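Local coordinates for protein PrgZ (Enterococcus faecalis, PDB 4FAJ) that binds a peptide pheromone outside the cell as a membrane-anchored receptor of the solute-binding protein 5 family, and probably serves peptide uptake, at residues A[63-68]-A[294-299]; A[278-283]-A[419-424]; A[310-315]-A[535-540]; A[415-420]-A[445-450]. One frame throughout, in Å; residues are numbered along the deposited sequence.

Interactions 1 and 2 cross along the chain; interaction 1 closes before 3 and 4 open, and interaction 4 falls between the two segments of interaction 3. The centres of 1 and 2 are about 9 Å apart, those of 1 and 3 about 10 Å. Strand 294-297 joins them: it follows helix 280-288 of interaction 2 and pairs with strand 528-539 of interaction 3. Interactions 2 and 4, centres about 12 Å apart, share Asp419 and Gly420, where strand 412-418 passes into helix 421-437. Interactions 3 and 4, about 25 Å apart between centres, reach the same mixed sheet. Residues of interactions 1, 2 and 4 touch the bound peptide, so these junctions frame its site.

Interaction 1: residues A[63-68]-A[294-299]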
loop_
_atom_site.group_PDB
_atom_site.type_symbol
_atom_site.label_atom_id
_atom_site.label_comp_id
_atom_site.label_asym_id
_atom_site.label_seq_id
_atom_site.Cartn_x
_atom_site.Cartn_y
_atom_site.Cartn_z
ATOM N N THR A 63 -16.434 9.828 -14.353
ATOM C CA THR A 63 -16.317 8.392 -14.171
ATOM C C THR A 63 -14.843 8.030 -14.323
ATOM O O THR A 63 -14.254 8.235 -15.384
ATOM C CB THR A 63 -17.185 7.624 -15.177
ATOM O OG1 THR A 63 -18.552 8.011 -15.000
ATOM C CG2 THR A 63 -17.060 6.126 -14.967
ATOM N N LEU A 64 -14.264 7.512 -13.245
ATOM C CA LEU A 64 -12.844 7.181 -13.176
ATOM C C LEU A 64 -12.680 5.671 -13.024
ATOM O O LEU A 64 -13.661 4.936 -12.998
ATOM C CB LEU A 64 -12.185 7.915 -12.001
ATOM C CG LEU A 64 -12.399 9.441 -11.927
ATOM C CD1 LEU A 64 -11.725 10.017 -10.681
ATOM C CD2 LEU A 64 -11.899 10.151 -13.179
ATOM N N THR A 65 -11.437 5.206 -12.927
ATOM C CA THR A 65 -11.175 3.780 -12.938
ATOM C C THR A 65 -10.482 3.304 -11.672
ATOM O O THR A 65 -9.874 4.087 -10.941
ATOM C CB THR A 65 -10.330 3.369 -14.167
ATOM O OG1 THR A 65 -9.035 3.968 -14.091
ATOM C CG2 THR A 65 -11.012 3.807 -15.450
ATOM N N ALA A 66 -10.560 1.997 -11.454
ATOM C CA ALA A 66 -9.967 1.334 -10.293
ATOM C C ALA A 66 -9.437 -0.010 -10.774
ATOM O O ALA A 66 -9.925 -0.541 -11.781
ATOM C CB ALA A 66 -11.026 1.129 -9.201
ATOM N N GLY A 67 -8.464 -0.566 -10.055
ATOM C CA GLY A 67 -7.832 -1.832 -10.458
ATOM C C GLY A 67 -8.484 -3.083 -9.883
ATOM O O GLY A 67 -8.351 -4.167 -10.454
ATOM N N THR A 68 -9.176 -2.943 -8.745
ATOM C CA THR A 68 -9.867 -4.066 -8.094
ATOM C C THR A 68 -11.147 -3.565 -7.432
ATOM O O THR A 68 -11.312 -2.359 -7.274
ATOM C CB THR A 68 -9.014 -4.719 -6.970
ATOM O OG1 THR A 68 -9.006 -3.865 -5.814
ATOM C CG2 THR A 68 -7.564 -5.020 -7.420
ATOM N N GLU A 294 -10.902 8.444 -17.586
ATOM C CA GLU A 294 -9.503 8.026 -17.554
ATOM C C GLU A 294 -9.419 6.566 -17.988
ATOM O O GLU A 294 -10.423 5.854 -17.969
ATOM C CB GLU A 294 -8.893 8.212 -16.155
ATOM C CG GLU A 294 -9.431 7.278 -15.125
ATOM C CD GLU A 294 -8.786 7.431 -13.757
ATOM O OE1 GLU A 294 -9.117 6.620 -12.869
ATOM O OE2 GLU A 294 -7.961 8.348 -13.557
ATOM N N ALA A 295 -8.233 6.153 -18.417
ATOM C CA ALA A 295 -7.976 4.789 -18.848
ATOM C C ALA A 295 -6.545 4.402 -18.514
ATOM O O ALA A 295 -5.611 5.101 -18.911
ATOM C CB ALA A 295 -8.225 4.644 -20.352
ATOM N N PRO A 296 -6.354 3.283 -17.789
ATOM C CA PRO A 296 -4.991 2.853 -17.497
ATOM C C PRO A 296 -4.324 2.282 -18.742
ATOM O O PRO A 296 -5.020 1.786 -19.647
ATOM C CB PRO A 296 -5.193 1.760 -16.441
ATOM C CG PRO A 296 -6.517 1.184 -16.781
ATOM C CD PRO A 296 -7.345 2.370 -17.192
ATOM N N LEU A 297 -2.996 2.371 -18.789
ATOM C CA LEU A 297 -2.210 1.924 -19.947
ATOM C C LEU A 297 -0.964 1.109 -19.570
ATOM O O LEU A 297 -0.319 1.368 -18.558
ATOM C CB LEU A 297 -1.763 3.141 -20.760
ATOM C CG LEU A 297 -2.841 4.013 -21.397
ATOM C CD1 LEU A 297 -2.239 5.293 -21.974
ATOM C CD2 LEU A 297 -3.615 3.254 -22.473
ATOM N N ALA A 298 -0.637 0.128 -20.416
ATOM C CA ALA A 298 0.601 -0.644 -20.316
ATOM C C ALA A 298 0.857 -1.361 -21.637
ATOM O O ALA A 298 -0.022 -1.408 -22.486
ATOM C CB ALA A 298 0.504 -1.651 -19.194
ATOM N N GLY A 299 2.056 -1.922 -21.787
ATOM C CA GLY A 299 2.438 -2.706 -22.973
ATOM C C GLY A 299 2.161 -2.028 -24.301
ATOM O O GLY A 299 2.401 -0.837 -24.462
#
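Glu294 OE1 is gripped twice by one residue of the other strand: Thr65 N donates to Glu294 OE1 over 2.7 Å, and Thr65 OG1 donates to the same Glu294 OE1 over 2.9 Å. The backbone N-H arrives on the anti side of the carboxylate, close to its plane, whereas the hydroxyl comes from above that plane, so the two donors fix the oxygen from different directions. With chi1 at 65°, Thr65 OG1 sits between its own backbone N and carbonyl carbon, which lets N and OG1 converge on a single acceptor. The glutamate reaches them with a chain extended beyond CG. Packing completes the contact: Leu64 CB lies 3.4 Å from Glu294 OE1, Thr65 CG2 is 3.8 Å from Glu294 CG, and Pro296 CD approaches Thr65 OG1 at 3.9 Å. The other carboxylate oxygen, OE2, has a long, weak ion pair with Lys537. The strand axes run 26° apart and 6.2 Å at their closest, and across these segments the side chain of Glu294 provides the hydrogen-bonding link. Strand 61-66 pairs with strand 271-276, while Pro296 packs on helix 280-288 and Leu297 on helices 280-288 and 299-305.

Interaction 2: residues A[278-283]-A[419-424]; sequences KEINTG and DGEFEK. With ZN (zinc ion), chain F.
Glu421 and Glu279 both start with CG anti to the backbone N, but their chains then part ways: Glu421 runs on extended (chi2 178°), while Glu279 bends at chi2 (52°), and the two carboxylates meet at one zinc ion. Glu279 OE2 and Glu421 OE2 each bind the zinc at 2.0 Å, with the carboxylate planes turned 46° apart; Tyr301 is the third protein ligand. Both carboxylates also accept from the start of helix 280-288. Glu421 OE1 accepts from Ile280 N at 2.9 Å, nearly along its C-O axis, and Glu279, the N-cap of helix 280-288, accepts from Asn281 N through OE2. Gly420 is the N-cap of helix 421-437, whose first residue sends Glu421 N to Lys278 O (2.9 Å).

Further along, the Lys278 chain, bent at chi2, chi3 and chi4, brings NZ to Asp419 OD1 at 2.8 Å in a salt bridge; the ammonium sits above the carboxylate plane. One water accepts from Phe422 N and donates weakly to Lys278 O, and a second receives a donation from Lys278 NZ, also weak, while giving one to Asp419 O. Ile280 CG1 packs against Phe422 CE2 at 3.5 Å, and both residues also touch an apolar side chain of the bound peptide.

Two acceptors, Glu279 OE2 and Glu421 OE1, lie just 3.0 Å apart. The zinc probably offsets this mutual repulsion, with the N-H groups at the start of helix 280-288 contributing, and the geometry is consistent with the metal tying the two helix starts together beside the peptide.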
loop_
_atom_site.group_PDB
_atom_site.type_symbol
_atom_site.label_atom_id
_atom_site.label_comp_id
_atom_site.label_asym_id
_atom_site.label_seq_id
_atom_site.Cartn_x
_atom_site.Cartn_y
_atom_site.Cartn_z
ATOM N N LYS A 278 -10.061 -4.284 -15.869
ATOM C CA LYS A 278 -9.121 -5.398 -15.847
ATOM C C LYS A 278 -8.506 -5.627 -17.229
ATOM O O LYS A 278 -7.406 -6.185 -17.335
ATOM C CB LYS A 278 -9.830 -6.676 -15.417
ATOM C CG LYS A 278 -10.583 -6.616 -14.075
ATOM C CD LYS A 278 -9.889 -7.424 -12.964
ATOM C CE LYS A 278 -10.855 -8.340 -12.220
ATOM N NZ LYS A 278 -10.830 -9.732 -12.729
ATOM N N GLU A 279 -9.219 -5.210 -18.276
ATOM C CA GLU A 279 -8.781 -5.383 -19.665
ATOM C C GLU A 279 -8.577 -4.013 -20.307
ATOM O O GLU A 279 -9.529 -3.250 -20.476
ATOM C CB GLU A 279 -9.807 -6.198 -20.457
ATOM C CG GLU A 279 -9.562 -6.227 -21.984
ATOM C CD GLU A 279 -8.162 -6.637 -22.355
ATOM O OE1 GLU A 279 -7.678 -7.658 -21.823
ATOM O OE2 GLU A 279 -7.521 -5.943 -23.185
ATOM N N ILE A 280 -7.331 -3.716 -20.652
ATOM C CA ILE A 280 -6.929 -2.366 -21.091
ATOM C C ILE A 280 -7.597 -1.929 -22.400
ATOM O O ILE A 280 -7.946 -0.753 -22.566
ATOM C CB ILE A 280 -5.384 -2.269 -21.226
ATOM C CG1 ILE A 280 -4.695 -2.619 -19.899
ATOM C CG2 ILE A 280 -4.960 -0.890 -21.730
ATOM C CD1 ILE A 280 -5.251 -1.939 -18.670
ATOM N N ASN A 281 -7.782 -2.868 -23.325
ATOM C CA ASN A 281 -8.473 -2.573 -24.585
ATOM C C ASN A 281 -9.873 -2.015 -24.338
ATOM O O ASN A 281 -10.313 -1.108 -25.028
ATOM C CB ASN A 281 -8.561 -3.827 -25.442
ATOM C CG ASN A 281 -9.134 -3.553 -26.804
ATOM O OD1 ASN A 281 -8.505 -2.893 -27.623
ATOM N ND2 ASN A 281 -10.344 -4.059 -27.058
ATOM N N THR A 282 -10.566 -2.566 -23.347
ATOM C CA THR A 282 -11.924 -2.131 -23.036
ATOM C C THR A 282 -11.919 -0.728 -22.418
ATOM O O THR A 282 -12.741 0.096 -22.767
ATOM C CB THR A 282 -12.618 -3.105 -22.072
ATOM O OG1 THR A 282 -12.562 -4.433 -22.611
ATOM C CG2 THR A 282 -14.055 -2.703 -21.876
ATOM N N GLY A 283 -10.975 -0.457 -21.519
ATOM C CA GLY A 283 -10.859 0.862 -20.905
ATOM C C GLY A 283 -10.633 1.949 -21.949
ATOM O O GLY A 283 -11.252 3.011 -21.903
ATOM N N ASP A 419 -6.058 -11.516 -11.243
ATOM C CA ASP A 419 -6.581 -11.968 -12.546
ATOM C C ASP A 419 -6.782 -10.853 -13.599
ATOM O O ASP A 419 -7.400 -11.091 -14.637
ATOM C CB ASP A 419 -7.843 -12.833 -12.380
ATOM C CG ASP A 419 -8.957 -12.131 -11.640
ATOM O OD1 ASP A 419 -8.805 -10.942 -11.294
ATOM O OD2 ASP A 419 -9.995 -12.785 -11.400
ATOM N N GLY A 420 -6.236 -9.667 -13.349
ATOM C CA GLY A 420 -6.209 -8.574 -14.343
ATOM C C GLY A 420 -5.266 -8.852 -15.513
ATOM O O GLY A 420 -4.378 -9.724 -15.431
ATOM N N GLU A 421 -5.441 -8.121 -16.613
ATOM C CA GLU A 421 -4.726 -8.455 -17.848
ATOM C C GLU A 421 -3.215 -8.494 -17.649
ATOM O O GLU A 421 -2.558 -9.486 -17.975
ATOM C CB GLU A 421 -5.052 -7.463 -18.975
ATOM C CG GLU A 421 -4.336 -7.786 -20.278
ATOM C CD GLU A 421 -4.681 -6.841 -21.408
ATOM O OE1 GLU A 421 -5.331 -5.804 -21.155
ATOM O OE2 GLU A 421 -4.316 -7.158 -22.568
ATOM N N PHE A 422 -2.659 -7.401 -17.137
ATOM C CA PHE A 422 -1.203 -7.276 -17.068
ATOM C C PHE A 422 -0.568 -7.973 -15.877
ATOM O O PHE A 422 0.606 -8.296 -15.929
ATOM C CB PHE A 422 -0.774 -5.816 -17.207
ATOM C CG PHE A 422 -0.757 -5.372 -18.637
ATOM C CD1 PHE A 422 0.399 -5.475 -19.389
ATOM C CD2 PHE A 422 -1.928 -4.948 -19.255
ATOM C CE1 PHE A 422 0.407 -5.110 -20.732
ATOM C CE2 PHE A 422 -1.931 -4.584 -20.614
ATOM C CZ PHE A 422 -0.764 -4.676 -21.344
ATOM N N GLU A 423 -1.350 -8.271 -14.845
ATOM C CA GLU A 423 -0.839 -9.082 -13.747
ATOM C C GLU A 423 -0.639 -10.525 -14.233
ATOM O O GLU A 423 0.403 -11.132 -13.990
ATOM C CB GLU A 423 -1.752 -8.987 -12.521
ATOM C CG GLU A 423 -1.728 -7.596 -11.841
ATOM C CD GLU A 423 -2.442 -6.494 -12.633
ATOM O OE1 GLU A 423 -3.445 -6.796 -13.305
ATOM O OE2 GLU A 423 -2.004 -5.317 -12.578
ATOM N N LYS A 424 -1.627 -11.057 -14.948
ATOM C CA LYS A 424 -1.491 -12.366 -15.583
ATOM C C LYS A 424 -0.325 -12.414 -16.575
ATOM O O LYS A 424 0.436 -13.385 -16.594
ATOM C CB LYS A 424 -2.806 -12.751 -16.279
ATOM C CG LYS A 424 -2.773 -14.102 -16.955
ATOM C CD LYS A 424 -4.144 -14.485 -17.503
ATOM C CE LYS A 424 -4.054 -15.732 -18.362
ATOM N NZ LYS A 424 -3.698 -15.383 -19.766
HETATM ZN ZN ZN F . -5.750 -6.573 -23.848
HETATM O O HOH W 1 -4.364 -5.251 -16.437
HETATM O O HOH W 2 -9.983 -10.903 -15.909
#

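Interaction 3: residues A[310-315]-A[535-540]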
loop_
_atom_site.group_PDB
_atom_site.type_symbol
_atom_site.label_atom_id
_atom_site.label_comp_id
_atom_site.label_asym_id
_atom_site.label_seq_id
_atom_site.Cartn_x
_atom_site.Cartn_y
_atom_site.Cartn_z
ATOM N N GLU A 310 -3.148 13.587 -24.003
ATOM C CA GLU A 310 -3.785 13.248 -22.730
ATOM C C GLU A 310 -3.080 12.109 -21.964
ATOM O O GLU A 310 -3.571 11.670 -20.933
ATOM C CB GLU A 310 -5.269 12.942 -22.967
ATOM C CG GLU A 310 -6.058 14.211 -23.266
ATOM C CD GLU A 310 -7.516 13.976 -23.621
ATOM O OE1 GLU A 310 -7.874 12.869 -24.087
ATOM O OE2 GLU A 310 -8.310 14.922 -23.433
ATOM N N TYR A 311 -1.927 11.675 -22.468
ATOM C CA TYR A 311 -1.091 10.645 -21.829
ATOM C C TYR A 311 -0.244 11.238 -20.699
ATOM O O TYR A 311 0.297 12.338 -20.831
ATOM C CB TYR A 311 -0.147 10.023 -22.876
ATOM C CG TYR A 311 0.781 8.929 -22.348
ATOM C CD1 TYR A 311 2.067 9.228 -21.886
ATOM C CD2 TYR A 311 0.372 7.594 -22.324
ATOM C CE1 TYR A 311 2.927 8.214 -21.410
ATOM C CE2 TYR A 311 1.213 6.584 -21.853
ATOM C CZ TYR A 311 2.488 6.897 -21.395
ATOM O OH TYR A 311 3.308 5.873 -20.934
ATOM N N SER A 312 -0.109 10.501 -19.598
ATOM C CA SER A 312 0.911 10.828 -18.592
ATOM C C SER A 312 1.441 9.545 -17.961
ATOM O O SER A 312 0.736 8.551 -17.923
ATOM C CB SER A 312 0.335 11.746 -17.514
ATOM O OG SER A 312 -0.649 11.075 -16.741
ATOM N N THR A 313 2.690 9.564 -17.505
ATOM C CA THR A 313 3.195 8.504 -16.638
ATOM C C THR A 313 3.851 9.134 -15.420
ATOM O O THR A 313 4.553 10.137 -15.536
ATOM C CB THR A 313 4.183 7.561 -17.349
ATOM O OG1 THR A 313 4.589 6.520 -16.439
ATOM C CG2 THR A 313 5.404 8.306 -17.825
ATOM N N THR A 314 3.624 8.521 -14.262
ATOM C CA THR A 314 4.057 9.064 -12.982
ATOM C C THR A 314 4.662 7.926 -12.171
ATOM O O THR A 314 4.005 6.904 -11.965
ATOM C CB THR A 314 2.874 9.673 -12.202
ATOM O OG1 THR A 314 2.124 10.546 -13.054
ATOM C CG2 THR A 314 3.382 10.469 -10.958
ATOM N N LEU A 315 5.910 8.093 -11.732
ATOM C CA LEU A 315 6.636 7.037 -11.022
ATOM C C LEU A 315 6.176 6.984 -9.578
ATOM O O LEU A 315 6.091 8.019 -8.919
ATOM C CB LEU A 315 8.151 7.283 -11.070
ATOM C CG LEU A 315 9.044 6.179 -10.498
ATOM C CD1 LEU A 315 8.931 4.916 -11.353
ATOM C CD2 LEU A 315 10.504 6.650 -10.417
ATOM N N THR A 535 2.734 4.544 -13.188
ATOM C CA THR A 535 1.307 4.590 -13.476
ATOM C C THR A 535 1.084 5.430 -14.730
ATOM O O THR A 535 1.307 6.652 -14.704
ATOM C CB THR A 535 0.523 5.213 -12.291
ATOM O OG1 THR A 535 0.723 4.415 -11.113
ATOM C CG2 THR A 535 -0.981 5.308 -12.596
ATOM N N ALA A 536 0.684 4.773 -15.818
ATOM C CA ALA A 536 0.442 5.440 -17.100
ATOM C C ALA A 536 -1.022 5.371 -17.431
ATOM O O ALA A 536 -1.688 4.362 -17.179
ATOM C CB ALA A 536 1.249 4.818 -18.222
ATOM N N LYS A 537 -1.518 6.444 -18.026
ATOM C CA LYS A 537 -2.944 6.558 -18.285
ATOM C C LYS A 537 -3.259 7.680 -19.241
ATOM O O LYS A 537 -2.450 8.580 -19.429
ATOM C CB LYS A 537 -3.692 6.808 -16.967
ATOM C CG LYS A 537 -3.389 8.142 -16.306
ATOM C CD LYS A 537 -4.014 8.189 -14.928
ATOM C CE LYS A 537 -3.899 9.540 -14.275
ATOM N NZ LYS A 537 -4.761 9.572 -13.034
ATOM N N LEU A 538 -4.447 7.610 -19.834
ATOM C CA LEU A 538 -5.052 8.739 -20.502
ATOM C C LEU A 538 -5.959 9.413 -19.495
ATOM O O LEU A 538 -6.593 8.740 -18.693
ATOM C CB LEU A 538 -5.881 8.273 -21.694
ATOM C CG LEU A 538 -5.121 7.514 -22.778
ATOM C CD1 LEU A 538 -6.088 6.943 -23.824
ATOM C CD2 LEU A 538 -4.070 8.426 -23.417
ATOM N N GLU A 539 -6.034 10.741 -19.526
ATOM C CA GLU A 539 -6.988 11.454 -18.681
ATOM C C GLU A 539 -7.565 12.635 -19.440
ATOM O O GLU A 539 -6.835 13.380 -20.080
ATOM C CB GLU A 539 -6.326 11.899 -17.371
ATOM C CG GLU A 539 -7.278 12.601 -16.416
ATOM C CD GLU A 539 -6.756 12.639 -14.994
ATOM O OE1 GLU A 539 -6.711 11.570 -14.353
ATOM O OE2 GLU A 539 -6.391 13.739 -14.523
ATOM N N LYS A 540 -8.883 12.787 -19.396
ATOM C CA LYS A 540 -9.536 13.821 -20.193
ATOM C C LYS A 540 -9.029 15.180 -19.710
ATOM O O LYS A 540 -8.842 15.388 -18.507
ATOM C CB LYS A 540 -11.062 13.733 -20.085
ATOM C CG LYS A 540 -11.678 12.420 -20.591
ATOM C CD LYS A 540 -11.719 12.336 -22.107
ATOM C CE LYS A 540 -12.370 11.024 -22.577
ATOM N NZ LYS A 540 -12.505 10.949 -24.053
HETATM O O HOH W 3 -10.406 12.334 -25.385
HETATM O O HOH W 4 0.214 9.322 -14.527
#
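Five backbone hydrogen bonds join segments 310-315 and 535-540. Thr535 N to Thr314 O is almost straight, at 2.9 Å and 177°, and Thr314 N returns a bond to Thr535 O. Ser312 and Lys537 exchange a reciprocal pair, with Ser312 N to Lys537 O at 3.0 Å, and Glu539 N donates to Glu310 O. On the face carrying Ser312 and Thr314, one water joins Ser312 OG, Thr314 OG1 and Thr535 O. Lys537, extended beyond CG, stands out from that face, and its NZ comes within 3.1 Å of Glu539 OE1 in a salt bridge; it also bonds Tyr555. At the end of the pairing another water spans Glu310 OE1 and Lys540 NZ; Tyr287 also bonds both.

The opposite face is more apolar. Chi1 of Tyr311 (-180°) places CG beside its carbonyl carbon, and the ring reaches along the sheet until OH is 3.6 Å from Ala536 CB. Leu538 CD2 comes to 4.3 Å from Tyr311 CB, and Thr313 CB meets Ala536 CB at 4.1 Å. Thr313 OG1 bonds Asn358 O.

Hydrogen-bonded and non-hydrogen-bonded pairs take turns along this antiparallel pairing. Strand 528-539 also pairs with strand 294-297, making it an inner strand of the mixed sheet.

Interaction 4: residues A[415-420]-A[445-450]; sequences LLVSDG and VTPIPA
Leu416 CB leaves the strand toward the face it shares with Thr446, and only the tips of the side chain reach across. Its chi1 of -75° sets CG beside the backbone N, and the fork there sends CD2 to Thr446 CB at 3.8 Å and to Ile448 CD1 at 3.9 Å, with CD1 also touching Ile448 CD1. Thr446 lies alongside it, pointing the same way, its OG1 held by Asp414. On the opposite face Val417 CG2 touches two neighbours of the other strand, 3.8 Å from Val445 CG1 and 3.9 Å from Pro447 CB.

The backbones run parallel. Thr446 N donates to Leu415 O at 2.8 Å, Val417 N to Thr446 O, and Ile448 N to Val417 O, while Asp419 N makes a weak bond to Ile448 O. Beyond the strand end Asp419 CB rests 3.9 Å from Pro447 CB, and its OD2 lies against the ring of Pro449; OD1 is taken by Lys278.

Strands 412-418 and 442-448 with helix 421-437 between them form a beta-alpha-beta unit. Apart from its backbone bonds the contact is mostly apolar: Pro447 has no N-H to give, but the donors on that strand are Thr446 and Ile448.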
loop_
_atom_site.group_PDB
_atom_site.type_symbol
_atom_site.label_atom_id
_atom_site.label_comp_id
_atom_site.label_asym_id
_atom_site.label_seq_id
_atom_site.Cartn_x
_atom_site.Cartn_y
_atom_site.Cartn_z
ATOM N N LEU A 415 2.708 -19.824 -8.862
ATOM C CA LEU A 415 2.816 -18.375 -8.807
ATOM C C LEU A 415 1.419 -17.738 -8.817
ATOM O O LEU A 415 0.721 -17.762 -9.839
ATOM C CB LEU A 415 3.636 -17.873 -10.004
ATOM C CG LEU A 415 3.789 -16.360 -10.173
ATOM C CD1 LEU A 415 4.244 -15.696 -8.871
ATOM C CD2 LEU A 415 4.762 -16.053 -11.303
ATOM N N LEU A 416 1.020 -17.177 -7.680
ATOM C CA LEU A 416 -0.255 -16.471 -7.559
ATOM C C LEU A 416 -0.160 -15.062 -8.133
ATOM O O LEU A 416 0.796 -14.324 -7.854
ATOM C CB LEU A 416 -0.708 -16.373 -6.095
ATOM C CG LEU A 416 -1.270 -17.617 -5.415
ATOM C CD1 LEU A 416 -1.813 -17.256 -4.031
ATOM C CD2 LEU A 416 -2.343 -18.286 -6.284
ATOM N N VAL A 417 -1.159 -14.694 -8.923
ATOM C CA VAL A 417 -1.254 -13.365 -9.488
ATOM C C VAL A 417 -2.711 -12.921 -9.496
ATOM O O VAL A 417 -3.629 -13.746 -9.508
ATOM C CB VAL A 417 -0.698 -13.311 -10.931
ATOM C CG1 VAL A 417 0.760 -13.771 -10.974
ATOM C CG2 VAL A 417 -1.559 -14.151 -11.895
ATOM N N SER A 418 -2.909 -11.610 -9.480
ATOM C CA SER A 418 -4.232 -11.021 -9.664
ATOM C C SER A 418 -4.745 -11.368 -11.071
ATOM O O SER A 418 -3.951 -11.530 -11.996
ATOM C CB SER A 418 -4.148 -9.513 -9.469
ATOM O OG SER A 418 -5.383 -8.882 -9.788
ATOM N N ASP A 419 -6.058 -11.516 -11.243
ATOM C CA ASP A 419 -6.581 -11.968 -12.546
ATOM C C ASP A 419 -6.782 -10.853 -13.599
ATOM O O ASP A 419 -7.400 -11.091 -14.637
ATOM C CB ASP A 419 -7.843 -12.833 -12.380
ATOM C CG ASP A 419 -8.957 -12.131 -11.640
ATOM O OD1 ASP A 419 -8.805 -10.942 -11.294
ATOM O OD2 ASP A 419 -9.995 -12.785 -11.400
ATOM N N GLY A 420 -6.236 -9.667 -13.349
ATOM C CA GLY A 420 -6.209 -8.574 -14.343
ATOM C C GLY A 420 -5.266 -8.852 -15.513
ATOM O O GLY A 420 -4.378 -9.724 -15.431
ATOM N N VAL A 445 1.106 -20.680 -13.272
ATOM C CA VAL A 445 0.587 -19.355 -12.960
ATOM C C VAL A 445 -0.882 -19.486 -12.614
ATOM O O VAL A 445 -1.645 -20.063 -13.391
ATOM C CB VAL A 445 0.744 -18.394 -14.140
ATOM C CG1 VAL A 445 0.147 -17.032 -13.788
ATOM C CG2 VAL A 445 2.228 -18.252 -14.531
ATOM N N THR A 446 -1.278 -18.953 -11.457
ATOM C CA THR A 446 -2.659 -19.074 -10.980
ATOM C C THR A 446 -3.262 -17.682 -10.752
ATOM O O THR A 446 -3.030 -17.069 -9.711
ATOM C CB THR A 446 -2.731 -19.904 -9.690
ATOM O OG1 THR A 446 -2.076 -21.162 -9.907
ATOM C CG2 THR A 446 -4.189 -20.129 -9.275
ATOM N N PRO A 447 -4.011 -17.169 -11.745
ATOM C CA PRO A 447 -4.700 -15.892 -11.584
ATOM C C PRO A 447 -5.958 -16.018 -10.735
ATOM O O PRO A 447 -6.824 -16.865 -11.024
ATOM C CB PRO A 447 -5.080 -15.503 -13.021
ATOM C CG PRO A 447 -4.385 -16.476 -13.907
ATOM C CD PRO A 447 -4.173 -17.697 -13.112
ATOM N N ILE A 448 -6.068 -15.171 -9.714
ATOM C CA ILE A 448 -7.199 -15.198 -8.805
ATOM C C ILE A 448 -7.732 -13.800 -8.500
ATOM O O ILE A 448 -7.008 -12.797 -8.650
ATOM C CB ILE A 448 -6.853 -15.921 -7.459
ATOM C CG1 ILE A 448 -5.543 -15.395 -6.860
ATOM C CG2 ILE A 448 -6.752 -17.431 -7.672
ATOM C CD1 ILE A 448 -5.280 -15.894 -5.454
ATOM N N PRO A 449 -9.006 -13.725 -8.072
ATOM C CA PRO A 449 -9.596 -12.463 -7.638
ATOM C C PRO A 449 -8.900 -11.872 -6.414
ATOM O O PRO A 449 -8.341 -12.605 -5.601
ATOM C CB PRO A 449 -11.035 -12.849 -7.287
ATOM C CG PRO A 449 -11.282 -14.107 -7.982
ATOM C CD PRO A 449 -9.982 -14.825 -7.993
ATOM N N ALA A 450 -8.992 -10.558 -6.276
ATOM C CA ALA A 450 -8.276 -9.821 -5.240
ATOM C C ALA A 450 -8.648 -10.245 -3.820
ATOM O O ALA A 450 -7.763 -10.399 -2.986
ATOM C CB ALA A 450 -8.492 -8.315 -5.417
#